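Local atomic coordinates of ABC transporter periplasmic-binding protein YtfQ (PDB entry 6HB0), a protein that probably binds a carbohydrate outside the cell, consistent with L-arabinofuranose, and delivers it to an ABC transporter for uptake. Residues 134-139 and 236-241; 242-247 and 293-298; 247-252 and 258-263. All blocks are in the same frame, centred on the assembly; numbering follows the deposited sequence.

Overall arrangement
All three contacts gather on the mixed sheet of one lobe, and none contains a hydrogen bond between its two segments; they differ in burial and in the partners met. Interaction 3 is buried, an aliphatic packing of helix 246-253 on strand 259-263. Interaction 1, partly buried, covers the other face of the sheet, where helix 126-140 lays a tryptophan and a valine on strand 238-242. Interaction 2 is a surface contact at the sheet's edge, small and mixed, with a carboxylate beside a methyl and an aromatic rim. Interactions 2 and 3 share D247 and helix 246-253. Backbone bonds join interaction 1 to 3 (A241 N with Y259 O) and 2 to 3 (D243 N with V261 O).

Interaction 1: residues 134-139 and 236-241; sequences GQWVAD and DIKIVA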
ATOM      1  N   GLY A 134      14.021  -1.595   5.800  1.00 24.40           N
ATOM      2  CA  GLY A 134      15.480  -1.420   5.894  1.00 27.80           C
ATOM      3  C   GLY A 134      15.925  -0.931   7.260  1.00 28.00           C
ATOM      4  O   GLY A 134      16.891  -1.452   7.850  1.00 24.87           O
ATOM      5  N   GLN A 135      15.166   0.005   7.792  1.00 24.65           N
ATOM      6  CA  GLN A 135      15.492   0.602   9.046  1.00 28.46           C
ATOM      7  C   GLN A 135      15.351  -0.406  10.187  1.00 27.82           C
ATOM      8  O   GLN A 135      16.106  -0.361  11.153  1.00 28.41           O
ATOM      9  CB  GLN A 135      14.623   1.849   9.259  1.00 31.00           C
ATOM     10  CG  GLN A 135      14.889   2.605  10.544  1.00 38.04           C
ATOM     11  CD  GLN A 135      16.321   3.110  10.594  1.00 44.49           C
ATOM     12  OE1 GLN A 135      16.762   3.846   9.690  1.00 44.62           O
ATOM     13  NE2 GLN A 135      17.074   2.691  11.631  1.00 52.82           N
ATOM     14  N   TRP A 136      14.420  -1.335  10.082  1.00 27.46           N
ATOM     15  CA  TRP A 136      14.289  -2.381  11.066  1.00 27.14           C
ATOM     16  C   TRP A 136      15.498  -3.277  11.011  1.00 28.40           C
ATOM     17  O   TRP A 136      15.993  -3.676  12.053  1.00 26.91           O
ATOM     18  CB  TRP A 136      13.039  -3.214  10.859  1.00 28.54           C
ATOM     19  CG  TRP A 136      12.912  -4.377  11.752  1.00 26.57           C
ATOM     20  CD1 TRP A 136      12.298  -4.409  12.977  1.00 28.00           C
ATOM     21  CD2 TRP A 136      13.395  -5.703  11.501  1.00 26.99           C
ATOM     22  NE1 TRP A 136      12.379  -5.680  13.492  1.00 28.09           N
ATOM     23  CE2 TRP A 136      13.050  -6.483  12.608  1.00 28.63           C
ATOM     24  CE3 TRP A 136      14.085  -6.298  10.439  1.00 29.19           C
ATOM     25  CZ2 TRP A 136      13.380  -7.834  12.697  1.00 29.31           C
ATOM     26  CZ3 TRP A 136      14.444  -7.648  10.542  1.00 33.24           C
ATOM     27  CH2 TRP A 136      14.070  -8.389  11.669  1.00 30.37           C
ATOM     28  N   VAL A 137      15.969  -3.610   9.819  1.00 27.66           N
ATOM     29  CA  VAL A 137      17.177  -4.417   9.698  1.00 28.64           C
ATOM     30  C   VAL A 137      18.354  -3.676  10.352  1.00 29.93           C
ATOM     31  O   VAL A 137      19.080  -4.279  11.132  1.00 32.52           O
ATOM     32  CB  VAL A 137      17.531  -4.775   8.254  1.00 27.46           C
ATOM     33  CG1 VAL A 137      18.837  -5.539   8.197  1.00 32.87           C
ATOM     34  CG2 VAL A 137      16.398  -5.559   7.606  1.00 27.35           C
ATOM     35  N   ALA A 138      18.522  -2.408  10.045  1.00 30.58           N
ATOM     36  CA  ALA A 138      19.591  -1.626  10.639  1.00 30.12           C
ATOM     37  C   ALA A 138      19.524  -1.613  12.141  1.00 33.88           C
ATOM     38  O   ALA A 138      20.568  -1.818  12.796  1.00 36.48           O
ATOM     39  CB  ALA A 138      19.617  -0.230  10.104  1.00 30.14           C
ATOM     40  N   ASP A 139      18.328  -1.432  12.685  1.00 37.00           N
ATOM     41  CA  ASP A 139      18.123  -1.443  14.136  1.00 41.77           C
ATOM     42  C   ASP A 139      18.450  -2.798  14.752  1.00 40.16           C
ATOM     43  O   ASP A 139      19.132  -2.850  15.762  1.00 41.50           O
ATOM     44  CB  ASP A 139      16.683  -1.059  14.524  1.00 43.82           C
ATOM     45  CG  ASP A 139      16.357   0.401  14.247  1.00 51.37           C
ATOM     46  OD1 ASP A 139      17.304   1.160  13.924  1.00 54.11           O
ATOM     47  OD2 ASP A 139      15.145   0.778  14.324  1.00 61.26           O
ATOM     48  N   ASP A 236      17.347 -18.923  11.879  1.00 34.86           N
ATOM     49  CA  ASP A 236      18.592 -19.030  11.102  1.00 38.66           C
ATOM     50  C   ASP A 236      18.688 -17.944  10.052  1.00 38.41           C
ATOM     51  O   ASP A 236      19.762 -17.365   9.827  1.00 35.81           O
ATOM     52  CB  ASP A 236      18.633 -20.368  10.383  1.00 41.38           C
ATOM     53  CG  ASP A 236      18.712 -21.556  11.347  1.00 48.34           C
ATOM     54  OD1 ASP A 236      19.295 -21.344  12.447  1.00 48.78           O
ATOM     55  OD2 ASP A 236      18.245 -22.675  10.989  1.00 43.07           O
ATOM     56  N   ILE A 237      17.558 -17.708   9.385  1.00 31.93           N
ATOM     57  CA  ILE A 237      17.449 -16.643   8.398  1.00 30.59           C
ATOM     58  C   ILE A 237      16.183 -15.889   8.775  1.00 29.81           C
ATOM     59  O   ILE A 237      15.085 -16.461   8.820  1.00 31.33           O
ATOM     60  CB  ILE A 237      17.314 -17.191   6.965  1.00 33.27           C
ATOM     61  CG1 ILE A 237      18.584 -17.964   6.571  1.00 34.81           C
ATOM     62  CG2 ILE A 237      17.081 -16.044   6.000  1.00 34.01           C
ATOM     63  CD1 ILE A 237      18.576 -18.610   5.187  1.00 33.18           C
ATOM     64  N   LYS A 238      16.348 -14.618   9.063  1.00 30.56           N
ATOM     65  CA  LYS A 238      15.263 -13.748   9.436  1.00 28.92           C
ATOM     66  C   LYS A 238      14.575 -13.228   8.164  1.00 31.79           C
ATOM     67  O   LYS A 238      15.188 -13.117   7.101  1.00 29.41           O
ATOM     68  CB  LYS A 238      15.814 -12.616  10.260  1.00 33.58           C
ATOM     69  CG  LYS A 238      16.353 -13.100  11.604  1.00 40.10           C
ATOM     70  CD  LYS A 238      16.528 -11.954  12.595  1.00 48.82           C
ATOM     71  CE  LYS A 238      16.987 -12.417  13.981  1.00 54.79           C
ATOM     72  NZ  LYS A 238      16.887 -13.883  14.237  1.00 56.78           N
ATOM     73  N   ILE A 239      13.285 -12.936   8.281  1.00 28.19           N
ATOM     74  CA  ILE A 239      12.490 -12.488   7.150  1.00 27.86           C
ATOM     75  C   ILE A 239      11.767 -11.212   7.553  1.00 27.79           C
ATOM     76  O   ILE A 239      11.063 -11.158   8.607  1.00 26.13           O
ATOM     77  CB  ILE A 239      11.470 -13.536   6.760  1.00 27.17           C
ATOM     78  CG1 ILE A 239      12.168 -14.795   6.278  1.00 28.68           C
ATOM     79  CG2 ILE A 239      10.571 -12.996   5.656  1.00 30.42           C
ATOM     80  CD1 ILE A 239      11.247 -15.933   5.996  1.00 31.00           C
ATOM     81  N   VAL A 240      12.001 -10.163   6.785  1.00 24.53           N
ATOM     82  CA  VAL A 240      11.259  -8.910   6.954  1.00 25.15           C
ATOM     83  C   VAL A 240      10.460  -8.726   5.654  1.00 28.42           C
ATOM     84  O   VAL A 240      11.024  -8.901   4.553  1.00 24.65           O
ATOM     85  CB  VAL A 240      12.144  -7.720   7.300  1.00 26.70           C
ATOM     86  CG1 VAL A 240      13.299  -7.542   6.325  1.00 30.81           C
ATOM     87  CG2 VAL A 240      11.349  -6.425   7.373  1.00 27.92           C
ATOM     88  N   ALA A 241       9.153  -8.458   5.770  1.00 25.11           N
ATOM     89  CA  ALA A 241       8.262  -8.394   4.582  1.00 24.19           C
ATOM     90  C   ALA A 241       7.357  -7.211   4.592  1.00 26.50           C
ATOM     91  O   ALA A 241       7.119  -6.609   5.619  1.00 25.84           O
ATOM     92  CB  ALA A 241       7.482  -9.664   4.434  1.00 26.01           C
TER
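W136 and V137 of helix 126-140 meet V240 on strand 238-242, a helix-on-sheet contact within the α/β lobe of a periplasmic binding protein. Over residues 134-139 and 238-241 the axes run nearly antiparallel, at 150°, 9.5 Å apart at closest approach. W136 is the side chain to follow. From CB, the anti setting of CG to the backbone N (chi1 174°) sends the indole out over the strand. On the pyrrole part, CD1 lies against the ring of Y259 on the adjacent strand, with which the indole is stacked. On the benzo part, CE3 comes 4.0 Å from V240 CB, and CZ3 shares that same partner, so the branch point of the valine sits obliquely against the CE3-CZ3 bond. At the far tip, CH2 touches K238 through CD, a looser contact at 4.4 Å, while the lysine chain leads its ammonium group away from the helix. The indole thus spans two neighbouring strands on one face of the sheet. V137 works from deeper in, next to L179 of strand 179-186, crossing V240 at about a right angle so that its CG2 methyl rests 3.9 Å from V240 CG1.

Interaction 2: residues 242-247 and 293-298; sequences VDATHD and EAFDQA. With ZN (zinc ion), chain G.
An inverse gamma turn centred on A244 links strand 238-242 to helix 246-253, and its methyl group meets the antiparallel edge strand 292-295 of the sheet. The turn is closed by a weak bond, T245 N to D243 O at 3.0 Å. A244 CB is the one atom of the turn that carries the contact. It lies 3.7 Å from E293 OE1 and 3.9 Å from F295 CE2, near the plane of the phenyl ring and at its edge. F295 and E293 are two residues apart on one strand, and both point toward the turn; with CG beside the backbone N in each (chi1 -62° and -60°), carboxylate and ring come together. E293 OE1 sits in the plane of the ring at its edge, 3.6 Å from F295 CE2, a placement in which the slightly positive ring hydrogens would probably suit the negative oxygen. OE1 also has a long, weak ion pair with R307, while OE2 accepts a hydrogen bond from N264 ND2. E293 and nearby E262 each bind zinc in crystals of this protein, though here that ion is not bound to this chain. Farther along, D296 OD1 caps the helix that follows, while OD2 binds a zinc ion at 2.1 Å, with a water as a further ligand. T245 does a similar capping job for helix 246-253, its OG1 accepting from G248 N. F295 also packs on M249 and L252 of helix 246-253 and on A303 of helix 297-319, and its strand pairs through the backbone with strand 259-263.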
ATOM      1  N   VAL A 242       6.848  -6.854   3.424  1.00 28.16           N
ATOM      2  CA  VAL A 242       5.789  -5.883   3.301  1.00 26.37           C
ATOM      3  C   VAL A 242       4.454  -6.589   3.135  1.00 28.79           C
ATOM      4  O   VAL A 242       4.375  -7.602   2.471  1.00 28.13           O
ATOM      5  CB  VAL A 242       6.064  -4.975   2.105  1.00 27.93           C
ATOM      6  CG1 VAL A 242       5.006  -3.892   2.005  1.00 29.69           C
ATOM      7  CG2 VAL A 242       7.469  -4.365   2.209  1.00 29.84           C
ATOM      8  N   ASP A 243       3.405  -6.016   3.735  1.00 32.21           N
ATOM      9  CA  ASP A 243       1.971  -6.420   3.614  1.00 32.79           C
ATOM     10  C   ASP A 243       1.520  -7.170   4.886  1.00 34.53           C
ATOM     11  O   ASP A 243       1.904  -8.310   5.147  1.00 35.74           O
ATOM     12  CB  ASP A 243       1.627  -7.308   2.418  1.00 37.87           C
ATOM     13  CG  ASP A 243       1.834  -6.667   1.065  1.00 39.95           C
ATOM     14  OD1 ASP A 243       1.805  -5.440   0.900  1.00 41.64           O
ATOM     15  OD2 ASP A 243       1.991  -7.464   0.139  1.00 50.44           O
ATOM     16  N   ALA A 244       0.675  -6.529   5.667  1.00 32.13           N
ATOM     17  CA  ALA A 244       0.196  -7.128   6.885  1.00 32.41           C
ATOM     18  C   ALA A 244      -1.077  -7.911   6.580  1.00 34.34           C
ATOM     19  O   ALA A 244      -2.160  -7.548   7.012  1.00 36.42           O
ATOM     20  CB  ALA A 244      -0.046  -6.042   7.894  1.00 33.89           C
ATOM     21  N   THR A 245      -0.942  -8.954   5.781  1.00 34.74           N
ATOM     22  CA  THR A 245      -2.065  -9.776   5.419  1.00 33.58           C
ATOM     23  C   THR A 245      -2.225 -10.884   6.471  1.00 33.11           C
ATOM     24  O   THR A 245      -1.346 -11.151   7.310  1.00 32.48           O
ATOM     25  CB  THR A 245      -1.802 -10.473   4.082  1.00 35.16           C
ATOM     26  OG1 THR A 245      -0.671 -11.347   4.223  1.00 36.51           O
ATOM     27  CG2 THR A 245      -1.559  -9.481   2.977  1.00 39.35           C
ATOM     28  N   HIS A 246      -3.343 -11.564   6.403  1.00 31.80           N
ATOM     29  CA  HIS A 246      -3.602 -12.662   7.328  1.00 34.25           C
ATOM     30  C   HIS A 246      -2.441 -13.713   7.333  1.00 33.05           C
ATOM     31  O   HIS A 246      -1.937 -14.091   8.404  1.00 31.11           O
ATOM     32  CB  HIS A 246      -4.947 -13.354   7.004  1.00 32.61           C
ATOM     33  CG  HIS A 246      -5.568 -14.022   8.198  1.00 35.90           C
ATOM     34  ND1 HIS A 246      -6.675 -13.506   8.843  1.00 34.65           N
ATOM     35  CD2 HIS A 246      -5.211 -15.133   8.884  1.00 37.10           C
ATOM     36  CE1 HIS A 246      -6.949 -14.262   9.900  1.00 44.13           C
ATOM     37  NE2 HIS A 246      -6.087 -15.259   9.941  1.00 35.77           N
ATOM     38  N   ASP A 247      -2.043 -14.182   6.157  1.00 34.11           N
ATOM     39  CA  ASP A 247      -1.047 -15.267   6.082  1.00 34.92           C
ATOM     40  C   ASP A 247       0.348 -14.805   6.464  1.00 33.56           C
ATOM     41  O   ASP A 247       1.094 -15.563   7.127  1.00 31.77           O
ATOM     42  CB  ASP A 247      -1.087 -15.949   4.733  1.00 44.08           C
ATOM     43  CG  ASP A 247      -2.394 -16.760   4.545  1.00 51.63           C
ATOM     44  OD1 ASP A 247      -3.166 -16.986   5.531  1.00 57.20           O
ATOM     45  OD2 ASP A 247      -2.654 -17.191   3.421  1.00 54.53           O
ATOM     46  N   GLU A 293       1.052   0.375   9.364  1.00 26.85           N
ATOM     47  CA  GLU A 293       1.046  -0.773  10.244  1.00 25.13           C
ATOM     48  C   GLU A 293       2.446  -1.343  10.305  1.00 28.56           C
ATOM     49  O   GLU A 293       3.234  -1.241   9.325  1.00 26.48           O
ATOM     50  CB  GLU A 293       0.105  -1.867   9.758  1.00 26.35           C
ATOM     51  CG  GLU A 293      -1.344  -1.410   9.664  1.00 28.93           C
ATOM     52  CD  GLU A 293      -2.315  -2.471   9.143  1.00 27.51           C
ATOM     53  OE1 GLU A 293      -2.271  -3.611   9.622  1.00 30.45           O
ATOM     54  OE2 GLU A 293      -3.187  -2.128   8.326  1.00 33.72           O
ATOM     55  N   ALA A 294       2.783  -1.961  11.433  1.00 25.64           N
ATOM     56  CA  ALA A 294       4.060  -2.687  11.584  1.00 27.09           C
ATOM     57  C   ALA A 294       3.858  -3.708  12.694  1.00 30.35           C
ATOM     58  O   ALA A 294       3.215  -3.401  13.670  1.00 27.47           O
ATOM     59  CB  ALA A 294       5.165  -1.768  11.955  1.00 30.44           C
ATOM     60  N   PHE A 295       4.386  -4.908  12.536  1.00 27.17           N
ATOM     61  CA  PHE A 295       4.279  -5.913  13.569  1.00 28.69           C
ATOM     62  C   PHE A 295       5.559  -6.693  13.688  1.00 28.78           C
ATOM     63  O   PHE A 295       6.141  -7.110  12.683  1.00 25.61           O
ATOM     64  CB  PHE A 295       3.185  -6.899  13.191  1.00 30.04           C
ATOM     65  CG  PHE A 295       1.842  -6.268  13.078  1.00 31.39           C
ATOM     66  CD1 PHE A 295       1.084  -6.053  14.219  1.00 29.81           C
ATOM     67  CD2 PHE A 295       1.347  -5.834  11.841  1.00 32.77           C
ATOM     68  CE1 PHE A 295      -0.157  -5.456  14.136  1.00 35.21           C
ATOM     69  CE2 PHE A 295       0.106  -5.237  11.757  1.00 35.03           C
ATOM     70  CZ  PHE A 295      -0.654  -5.055  12.910  1.00 32.81           C
ATOM     71  N   ASP A 296       6.008  -6.881  14.911  1.00 28.51           N
ATOM     72  CA  ASP A 296       6.920  -7.970  15.225  1.00 29.33           C
ATOM     73  C   ASP A 296       6.096  -9.174  15.671  1.00 28.14           C
ATOM     74  O   ASP A 296       4.858  -9.130  15.611  1.00 29.38           O
ATOM     75  CB  ASP A 296       7.975  -7.522  16.260  1.00 31.75           C
ATOM     76  CG  ASP A 296       7.366  -7.050  17.581  1.00 32.12           C
ATOM     77  OD1 ASP A 296       6.157  -7.267  17.862  1.00 32.74           O
ATOM     78  OD2 ASP A 296       8.168  -6.470  18.340  1.00 40.84           O
ATOM     79  N   GLN A 297       6.756 -10.239  16.125  0.50 29.60           N
ATOM     80  CA  GLN A 297       6.053 -11.494  16.448  0.50 30.38           C
ATOM     81  C   GLN A 297       5.068 -11.311  17.601  0.50 31.69           C
ATOM     82  O   GLN A 297       3.931 -11.791  17.524  0.50 29.99           O
ATOM     83  CB  GLN A 297       7.015 -12.642  16.817  0.50 33.04           C
ATOM     84  CG  GLN A 297       6.296 -13.844  17.456  0.50 32.47           C
ATOM     85  CD  GLN A 297       7.239 -14.952  17.938  0.50 33.64           C
ATOM     86  OE1 GLN A 297       8.240 -14.682  18.580  0.50 33.38           O
ATOM     87  NE2 GLN A 297       6.909 -16.201  17.629  0.50 29.37           N
ATOM     88  N   ALA A 298       5.510 -10.645  18.663  1.00 31.57           N
ATOM     89  CA  ALA A 298       4.642 -10.449  19.832  1.00 34.17           C
ATOM     90  C   ALA A 298       3.410  -9.648  19.434  1.00 34.17           C
ATOM     91  O   ALA A 298       2.308 -10.037  19.784  1.00 32.78           O
ATOM     92  CB  ALA A 298       5.359  -9.760  20.935  1.00 34.69           C
TER
HETATM   93 ZN    ZN G 405       7.603  -5.189  19.839  1.00 46.08          ZN
HETATM   94  O   HOH W   1       8.244  -7.273  20.966  1.00 44.62           O

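Interaction 3: residues 247-252 and 258-263; sequences DGMQAL and NYIVEC. With ZN (zinc ion), chain F.
Helix 247-252 lies almost antiparallel on strand 259-263, at 153° with axes 8.9 Å apart at closest approach, and the nearest CA pairs are M249 with I260, 7.5 Å, and L252 with N258, 5.8 Å. Helix and strand are the last two elements of a beta-alpha-beta crossover that starts with strand 238-242. I260 carries the contact from the sheet. Its CG1 branch stands anti to its own carbonyl carbon (chi1 -73°), and CD1 reaches the helix backbone, 3.4 Å from G248 O and 3.7 Å from M249 N. With no side chain on G248, the methyl lies against its carbonyl group, whose oxygen already accepts a bond from L252 N. L252 divides its two methyls: CD2 packs 3.7 Å from I260 CD1, whereas CD1 leans on the peptide between N258 and Y259, 3.4 Å from N258 C. Polar groups of segment 258-263 have partners outside the contact: N258 OD1 accepts a bond from I239 N, and C263 SG, at the strand's end, binds a zinc ion at 2.3 Å together with E128, D292 and a water. With no hydrogen bond between helix and strand, the contact probably coheres mainly by dispersion, methyls against methyls and peptide atoms; the zinc held by C263 lies apart from this packing.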
ATOM      1  N   ASP A 247      -2.043 -14.182   6.157  1.00 34.11           N
ATOM      2  CA  ASP A 247      -1.047 -15.267   6.082  1.00 34.92           C
ATOM      3  C   ASP A 247       0.348 -14.805   6.464  1.00 33.56           C
ATOM      4  O   ASP A 247       1.094 -15.563   7.127  1.00 31.77           O
ATOM      5  CB  ASP A 247      -1.087 -15.949   4.733  1.00 44.08           C
ATOM      6  CG  ASP A 247      -2.394 -16.760   4.545  1.00 51.63           C
ATOM      7  OD1 ASP A 247      -3.166 -16.986   5.531  1.00 57.20           O
ATOM      8  OD2 ASP A 247      -2.654 -17.191   3.421  1.00 54.53           O
ATOM      9  N   GLY A 248       0.656 -13.559   6.117  1.00 32.51           N
ATOM     10  CA  GLY A 248       1.893 -12.905   6.549  1.00 31.17           C
ATOM     11  C   GLY A 248       1.967 -12.808   8.047  1.00 31.92           C
ATOM     12  O   GLY A 248       2.930 -13.230   8.687  1.00 28.87           O
ATOM     13  N   MET A 249       0.924 -12.252   8.622  1.00 33.69           N
ATOM     14  CA  MET A 249       0.826 -12.115  10.072  0.50 31.60           C
ATOM     15  C   MET A 249       0.806 -13.462  10.793  1.00 29.85           C
ATOM     16  O   MET A 249       1.297 -13.561  11.900  1.00 29.18           O
ATOM     17  CB  MET A 249      -0.425 -11.319  10.440  0.50 33.81           C
ATOM     18  CG  MET A 249      -0.462  -9.935   9.847  0.50 37.53           C
ATOM     19  SD  MET A 249       0.315  -8.853  11.016  0.50 41.19           S
ATOM     20  CE  MET A 249      -0.979  -8.905  12.283  0.50 40.40           C
ATOM     21  N   GLN A 250       0.238 -14.492  10.172  1.00 29.63           N
ATOM     22  CA  GLN A 250       0.245 -15.805  10.762  1.00 31.75           C
ATOM     23  C   GLN A 250       1.671 -16.362  10.846  1.00 31.42           C
ATOM     24  O   GLN A 250       2.097 -16.895  11.882  1.00 28.15           O
ATOM     25  CB  GLN A 250      -0.676 -16.789  10.014  1.00 33.59           C
ATOM     26  CG  GLN A 250      -0.768 -18.163  10.693  1.00 36.15           C
ATOM     27  CD  GLN A 250      -1.353 -18.068  12.088  1.00 40.52           C
ATOM     28  OE1 GLN A 250      -2.449 -17.562  12.284  1.00 46.26           O
ATOM     29  NE2 GLN A 250      -0.581 -18.460  13.068  1.00 41.14           N
ATOM     30  N   ALA A 251       2.414 -16.228   9.766  1.00 28.99           N
ATOM     31  CA  ALA A 251       3.860 -16.590   9.776  1.00 29.87           C
ATOM     32  C   ALA A 251       4.651 -15.861  10.842  1.00 28.37           C
ATOM     33  O   ALA A 251       5.475 -16.439  11.541  1.00 29.98           O
ATOM     34  CB  ALA A 251       4.464 -16.332   8.407  1.00 30.01           C
ATOM     35  N   LEU A 252       4.378 -14.584  10.990  1.00 26.49           N
ATOM     36  CA  LEU A 252       5.021 -13.767  11.979  1.00 28.27           C
ATOM     37  C   LEU A 252       4.662 -14.207  13.395  1.00 31.34           C
ATOM     38  O   LEU A 252       5.524 -14.322  14.257  1.00 30.38           O
ATOM     39  CB  LEU A 252       4.634 -12.310  11.714  1.00 28.13           C
ATOM     40  CG  LEU A 252       5.114 -11.200  12.564  1.00 31.17           C
ATOM     41  CD1 LEU A 252       6.605 -11.212  12.594  1.00 29.77           C
ATOM     42  CD2 LEU A 252       4.579  -9.883  12.042  1.00 30.42           C
ATOM     43  N   ASN A 258       9.961 -12.263  10.946  1.00 26.71           N
ATOM     44  CA  ASN A 258      10.382 -11.458  12.081  1.00 24.82           C
ATOM     45  C   ASN A 258       9.764 -10.095  12.123  1.00 25.22           C
ATOM     46  O   ASN A 258       9.627  -9.503  13.199  1.00 26.32           O
ATOM     47  CB  ASN A 258      11.906 -11.359  12.052  1.00 27.90           C
ATOM     48  CG  ASN A 258      12.550 -12.745  12.054  1.00 29.88           C
ATOM     49  OD1 ASN A 258      12.685 -13.371  11.012  1.00 26.19           O
ATOM     50  ND2 ASN A 258      12.847 -13.263  13.235  1.00 27.30           N
ATOM     51  N   TYR A 259       9.400  -9.537  10.956  1.00 22.40           N
ATOM     52  CA  TYR A 259       8.851  -8.201  10.945  1.00 23.29           C
ATOM     53  C   TYR A 259       8.048  -7.976   9.660  1.00 24.42           C
ATOM     54  O   TYR A 259       8.462  -8.412   8.554  1.00 24.31           O
ATOM     55  CB  TYR A 259       9.963  -7.184  11.059  1.00 25.25           C
ATOM     56  CG  TYR A 259       9.541  -5.795  11.487  1.00 24.47           C
ATOM     57  CD1 TYR A 259       9.019  -5.566  12.762  1.00 27.03           C
ATOM     58  CD2 TYR A 259       9.679  -4.716  10.640  1.00 26.34           C
ATOM     59  CE1 TYR A 259       8.622  -4.290  13.157  1.00 27.06           C
ATOM     60  CE2 TYR A 259       9.303  -3.442  11.036  1.00 25.48           C
ATOM     61  CZ  TYR A 259       8.795  -3.259  12.310  1.00 27.45           C
ATOM     62  OH  TYR A 259       8.437  -2.010  12.646  1.00 33.72           O
ATOM     63  N   ILE A 260       6.898  -7.299   9.817  1.00 26.02           N
ATOM     64  CA  ILE A 260       6.074  -6.880   8.701  1.00 25.62           C
ATOM     65  C   ILE A 260       5.801  -5.385   8.773  1.00 27.50           C
ATOM     66  O   ILE A 260       5.579  -4.827   9.854  1.00 25.76           O
ATOM     67  CB  ILE A 260       4.781  -7.671   8.688  1.00 29.56           C
ATOM     68  CG1 ILE A 260       5.035  -9.094   8.250  1.00 34.29           C
ATOM     69  CG2 ILE A 260       3.762  -7.037   7.726  1.00 36.27           C
ATOM     70  CD1 ILE A 260       3.819  -9.974   8.470  1.00 38.67           C
ATOM     71  N   VAL A 261       5.856  -4.718   7.625  1.00 22.01           N
ATOM     72  CA  VAL A 261       5.479  -3.328   7.499  1.00 22.52           C
ATOM     73  C   VAL A 261       4.405  -3.190   6.441  1.00 23.08           C
ATOM     74  O   VAL A 261       4.347  -4.003   5.498  1.00 25.27           O
ATOM     75  CB  VAL A 261       6.672  -2.400   7.129  1.00 25.51           C
ATOM     76  CG1 VAL A 261       7.709  -2.438   8.231  1.00 27.39           C
ATOM     77  CG2 VAL A 261       7.290  -2.805   5.837  1.00 26.41           C
ATOM     78  N   GLU A 262       3.586  -2.155   6.547  1.00 23.26           N
ATOM     79  CA  GLU A 262       2.623  -1.822   5.492  1.00 22.89           C
ATOM     80  C   GLU A 262       2.318  -0.382   5.580  1.00 24.96           C
ATOM     81  O   GLU A 262       2.204   0.145   6.680  1.00 26.14           O
ATOM     82  CB  GLU A 262       1.338  -2.619   5.637  1.00 24.67           C
ATOM     83  CG  GLU A 262       0.363  -2.347   4.500  1.00 27.19           C
ATOM     84  CD  GLU A 262      -0.946  -3.098   4.594  1.00 27.77           C
ATOM     85  OE1 GLU A 262      -0.887  -4.301   4.880  1.00 33.09           O
ATOM     86  OE2 GLU A 262      -2.038  -2.496   4.326  1.00 29.08           O
ATOM     87  N   CYS A 263       2.217   0.286   4.431  1.00 24.63           N
ATOM     88  CA  CYS A 263       1.659   1.607   4.331  1.00 24.52           C
ATOM     89  C   CYS A 263       0.242   1.370   3.793  1.00 25.94           C
ATOM     90  O   CYS A 263       0.066   0.814   2.706  1.00 23.45           O
ATOM     91  CB  CYS A 263       2.427   2.493   3.368  1.00 25.20           C
ATOM     92  SG  CYS A 263       1.810   4.191   3.309  1.00 25.19           S
TER
HETATM   93 ZN    ZN F 404       2.751   5.051   5.178  1.00 27.55          ZN
HETATM   94  O   HOH W   2       1.974   6.893   5.484  1.00 27.60           O